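Local coordinates for P43 (Trichuris muris, PDB 6QIX), which is the major secreted protein of the whipworm, tethers to matrix and inhibits the function of interleukin-13, at residues Pro293-Phe304 with Tyr321-Ser331. Numbering follows the deposited sequence. Where two conformers were deposited one is given.
Sequences PRVMKEKIWDDF and YAKMLMQLPYS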
# COMPACT_ATOMS: atom_id res chain seq x y z
N PRO A 293 -16.75 7.43 7.58
CA PRO A 293 -15.68 7.16 6.60
C PRO A 293 -15.16 5.73 6.68
O PRO A 293 -15.00 5.06 5.65
CB PRO A 293 -14.61 8.19 6.95
CG PRO A 293 -15.35 9.26 7.73
CD PRO A 293 -16.42 8.55 8.49
N ARG A 294 -14.88 5.23 7.88
CA ARG A 294 -14.39 3.86 8.00
C ARG A 294 -15.43 2.86 7.51
O ARG A 294 -15.11 1.89 6.79
CB ARG A 294 -13.98 3.57 9.44
CG ARG A 294 -13.36 2.20 9.63
CD ARG A 294 -14.20 1.32 10.57
NE ARG A 294 -14.31 1.88 11.91
CZ ARG A 294 -15.46 1.98 12.59
NH1 ARG A 294 -16.61 1.57 12.06
NH2 ARG A 294 -15.45 2.50 13.81
N VAL A 295 -16.68 3.06 7.91
CA VAL A 295 -17.75 2.17 7.47
C VAL A 295 -17.80 2.11 5.96
O VAL A 295 -17.94 1.02 5.36
CB VAL A 295 -19.11 2.61 8.05
CG1 VAL A 295 -20.20 1.76 7.47
CG2 VAL A 295 -19.07 2.55 9.58
N MET A 296 -17.68 3.28 5.31
CA MET A 296 -17.73 3.30 3.85
C MET A 296 -16.54 2.56 3.24
O MET A 296 -16.68 1.87 2.23
CB MET A 296 -17.75 4.74 3.34
CG MET A 296 -18.95 5.54 3.76
SD MET A 296 -18.45 7.27 3.88
CE MET A 296 -18.77 7.89 2.29
N LYS A 297 -15.36 2.75 3.82
CA LYS A 297 -14.18 2.02 3.37
C LYS A 297 -14.37 0.52 3.49
O LYS A 297 -13.98 -0.24 2.59
CB LYS A 297 -12.97 2.42 4.20
CG LYS A 297 -11.71 1.78 3.75
CD LYS A 297 -11.30 2.43 2.43
CE LYS A 297 -9.83 2.80 2.43
NZ LYS A 297 -9.14 2.15 1.25
N GLU A 298 -14.93 0.06 4.63
CA GLU A 298 -15.16 -1.36 4.81
C GLU A 298 -16.11 -1.88 3.75
O GLU A 298 -15.92 -2.98 3.22
CB GLU A 298 -15.69 -1.62 6.23
CG GLU A 298 -14.60 -1.50 7.26
CD GLU A 298 -15.13 -1.43 8.66
OE1 GLU A 298 -16.37 -1.42 8.81
OE2 GLU A 298 -14.32 -1.37 9.61
N LYS A 299 -17.13 -1.09 3.42
CA LYS A 299 -18.10 -1.51 2.42
C LYS A 299 -17.44 -1.64 1.06
O LYS A 299 -17.63 -2.64 0.36
CB LYS A 299 -19.27 -0.52 2.39
CG LYS A 299 -20.25 -0.76 1.25
CD LYS A 299 -21.01 -2.05 1.44
CE LYS A 299 -22.40 -1.99 0.82
NZ LYS A 299 -23.18 -3.18 1.26
N ILE A 300 -16.63 -0.65 0.67
CA ILE A 300 -15.98 -0.73 -0.64
C ILE A 300 -15.10 -1.98 -0.75
O ILE A 300 -15.11 -2.67 -1.78
CB ILE A 300 -15.16 0.54 -0.92
CG1 ILE A 300 -16.08 1.75 -1.13
CG2 ILE A 300 -14.30 0.34 -2.18
CD1 ILE A 300 -15.41 3.09 -0.86
N TRP A 301 -14.34 -2.30 0.31
CA TRP A 301 -13.49 -3.49 0.28
C TRP A 301 -14.31 -4.77 0.35
O TRP A 301 -14.00 -5.74 -0.36
CB TRP A 301 -12.47 -3.42 1.41
CG TRP A 301 -11.31 -2.56 1.00
CD1 TRP A 301 -11.06 -1.25 1.32
CD2 TRP A 301 -10.26 -2.95 0.11
NE1 TRP A 301 -9.91 -0.82 0.71
CE2 TRP A 301 -9.40 -1.84 -0.06
CE3 TRP A 301 -9.97 -4.13 -0.58
CZ2 TRP A 301 -8.25 -1.90 -0.86
CZ3 TRP A 301 -8.82 -4.19 -1.36
CH2 TRP A 301 -7.96 -3.09 -1.47
N ASP A 302 -15.37 -4.80 1.16
CA ASP A 302 -16.21 -5.99 1.16
C ASP A 302 -16.75 -6.25 -0.24
O ASP A 302 -16.76 -7.40 -0.72
CB ASP A 302 -17.38 -5.82 2.15
CG ASP A 302 -16.97 -5.99 3.62
OD1 ASP A 302 -15.88 -6.54 3.89
OD2 ASP A 302 -17.73 -5.55 4.53
N ASP A 303 -17.20 -5.18 -0.92
CA ASP A 303 -17.76 -5.33 -2.26
C ASP A 303 -16.70 -5.76 -3.26
O ASP A 303 -16.96 -6.62 -4.12
CB ASP A 303 -18.42 -4.03 -2.69
CG ASP A 303 -19.70 -3.73 -1.88
OD1 ASP A 303 -20.22 -2.60 -1.97
OD2 ASP A 303 -20.19 -4.64 -1.15
N PHE A 304 -15.49 -5.19 -3.17
CA PHE A 304 -14.42 -5.61 -4.07
C PHE A 304 -14.08 -7.09 -3.86
O PHE A 304 -13.90 -7.85 -4.82
CB PHE A 304 -13.15 -4.76 -3.87
CG PHE A 304 -11.95 -5.36 -4.54
CD1 PHE A 304 -11.85 -5.33 -5.93
CD2 PHE A 304 -10.96 -6.01 -3.81
CE1 PHE A 304 -10.77 -5.94 -6.60
CE2 PHE A 304 -9.89 -6.63 -4.47
CZ PHE A 304 -9.77 -6.59 -5.86
N TYR A 321 -5.90 -4.87 -9.19
CA TYR A 321 -6.98 -3.97 -8.83
C TYR A 321 -6.83 -3.50 -7.39
O TYR A 321 -7.05 -2.31 -7.08
CB TYR A 321 -8.33 -4.65 -9.01
CG TYR A 321 -8.88 -4.65 -10.42
CD1 TYR A 321 -9.20 -3.47 -11.08
CD2 TYR A 321 -9.09 -5.86 -11.09
CE1 TYR A 321 -9.70 -3.49 -12.37
CE2 TYR A 321 -9.59 -5.88 -12.39
CZ TYR A 321 -9.91 -4.70 -13.01
OH TYR A 321 -10.41 -4.73 -14.30
N ALA A 322 -6.47 -4.41 -6.49
CA ALA A 322 -6.46 -4.05 -5.08
C ALA A 322 -5.39 -2.98 -4.82
O ALA A 322 -5.57 -2.12 -3.97
CB ALA A 322 -6.22 -5.28 -4.21
N LYS A 323 -4.23 -3.08 -5.48
CA LYS A 323 -3.19 -2.07 -5.27
C LYS A 323 -3.67 -0.69 -5.66
O LYS A 323 -3.31 0.31 -5.00
CB LYS A 323 -1.91 -2.46 -6.04
CG LYS A 323 -1.19 -3.65 -5.41
CD LYS A 323 -0.02 -4.12 -6.27
CE LYS A 323 0.49 -5.41 -5.87
NZ LYS A 323 1.66 -5.78 -6.77
N MET A 324 -4.49 -0.59 -6.71
CA MET A 324 -5.09 0.70 -7.08
C MET A 324 -6.10 1.15 -6.02
O MET A 324 -6.10 2.31 -5.59
CB MET A 324 -5.74 0.59 -8.47
CG MET A 324 -4.79 0.22 -9.62
SD MET A 324 -5.63 0.01 -11.23
CE MET A 324 -5.99 1.71 -11.69
N LEU A 325 -6.96 0.22 -5.58
CA LEU A 325 -7.99 0.56 -4.58
C LEU A 325 -7.35 1.04 -3.28
O LEU A 325 -7.90 1.92 -2.60
CB LEU A 325 -8.90 -0.66 -4.38
CG LEU A 325 -10.31 -0.47 -3.86
CD1 LEU A 325 -11.11 0.42 -4.79
CD2 LEU A 325 -11.00 -1.82 -3.71
N MET A 326 -6.18 0.49 -2.92
CA MET A 326 -5.48 0.98 -1.74
C MET A 326 -5.12 2.46 -1.83
O MET A 326 -4.74 3.03 -0.80
CB MET A 326 -4.19 0.17 -1.45
CG MET A 326 -4.52 -1.22 -0.94
SD MET A 326 -5.11 -1.42 0.64
CE MET A 326 -3.79 -0.76 1.63
N GLN A 327 -5.13 3.05 -3.02
CA GLN A 327 -4.74 4.45 -3.18
C GLN A 327 -5.87 5.40 -2.88
O GLN A 327 -5.65 6.61 -2.82
CB GLN A 327 -4.23 4.72 -4.60
CG GLN A 327 -3.19 3.78 -5.08
CD GLN A 327 -2.05 3.62 -4.15
OE1 GLN A 327 -1.52 4.59 -3.60
NE2 GLN A 327 -1.61 2.37 -3.99
N LEU A 328 -7.09 4.90 -2.68
CA LEU A 328 -8.18 5.80 -2.32
C LEU A 328 -7.88 6.49 -0.99
O LEU A 328 -7.24 5.92 -0.11
CB LEU A 328 -9.50 5.06 -2.23
CG LEU A 328 -10.06 4.72 -3.61
CD1 LEU A 328 -11.29 3.83 -3.43
CD2 LEU A 328 -10.46 5.97 -4.42
N PRO A 329 -8.39 7.69 -0.79
CA PRO A 329 -8.21 8.37 0.50
C PRO A 329 -8.82 7.58 1.65
O PRO A 329 -9.94 7.11 1.55
CB PRO A 329 -8.94 9.71 0.29
CG PRO A 329 -9.02 9.90 -1.22
CD PRO A 329 -9.15 8.50 -1.77
N TYR A 330 -8.07 7.47 2.74
CA TYR A 330 -8.47 6.76 3.95
C TYR A 330 -8.44 7.74 5.11
O TYR A 330 -7.37 8.22 5.50
CB TYR A 330 -7.53 5.58 4.19
CG TYR A 330 -7.76 4.78 5.47
CD1 TYR A 330 -8.20 3.47 5.41
CD2 TYR A 330 -7.48 5.31 6.74
CE1 TYR A 330 -8.40 2.74 6.56
CE2 TYR A 330 -7.67 4.57 7.89
CZ TYR A 330 -8.12 3.28 7.79
OH TYR A 330 -8.33 2.48 8.90
N SER A 331 -9.59 8.01 5.70
CA SER A 331 -9.71 9.07 6.68
C SER A 331 -9.63 8.54 8.12
O SER A 331 -10.04 7.41 8.43
CB SER A 331 -11.03 9.82 6.49
OG SER A 331 -12.08 8.90 6.60
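One face of the W301 indole carries L325: its CD2 sits 3.8 Å from the centroid of the six-membered ring, 2° off the normal, a CH-pi contact. A322 CB and O lie at the indole edge, where K297 CG of W301's own helix also sits. M326 approaches obliquely, its SD 3.5 Å from W301 CZ2, a Met-aromatic contact in which the bent thioether chain crosses the indole at about a right angle. With CG of L325 anti to its backbone N (chi1 -156°), the two methyls divide the work: CD2 also packs 3.6 Å from F304 CB, while CD1 reaches I300 CG2 at 4.1 Å. The F304 ring slants against Y321 and A322, with CE1 3.7 Å from Y321 CB and CE2 3.9 Å from A322 CB; Y225 meets the same phenyl ring edge-to-face. Farther along, K297 lays CE against the edge of the Y330 ring, 3.5 Å from CD1.

The contact joins helix 292-310 to the C-terminal part of helix 315-325, their local axes nearly antiparallel at 171°, and to the type I turn L325-L328 and the short link to strand 331-336. Its centre is mostly apolar, and apolar packing with one CH-pi contact joins the segments without directed polar bonds. K297 NZ lies 3.1 Å from W301 NE1, two donors that cannot bond each other and probably need other acceptors.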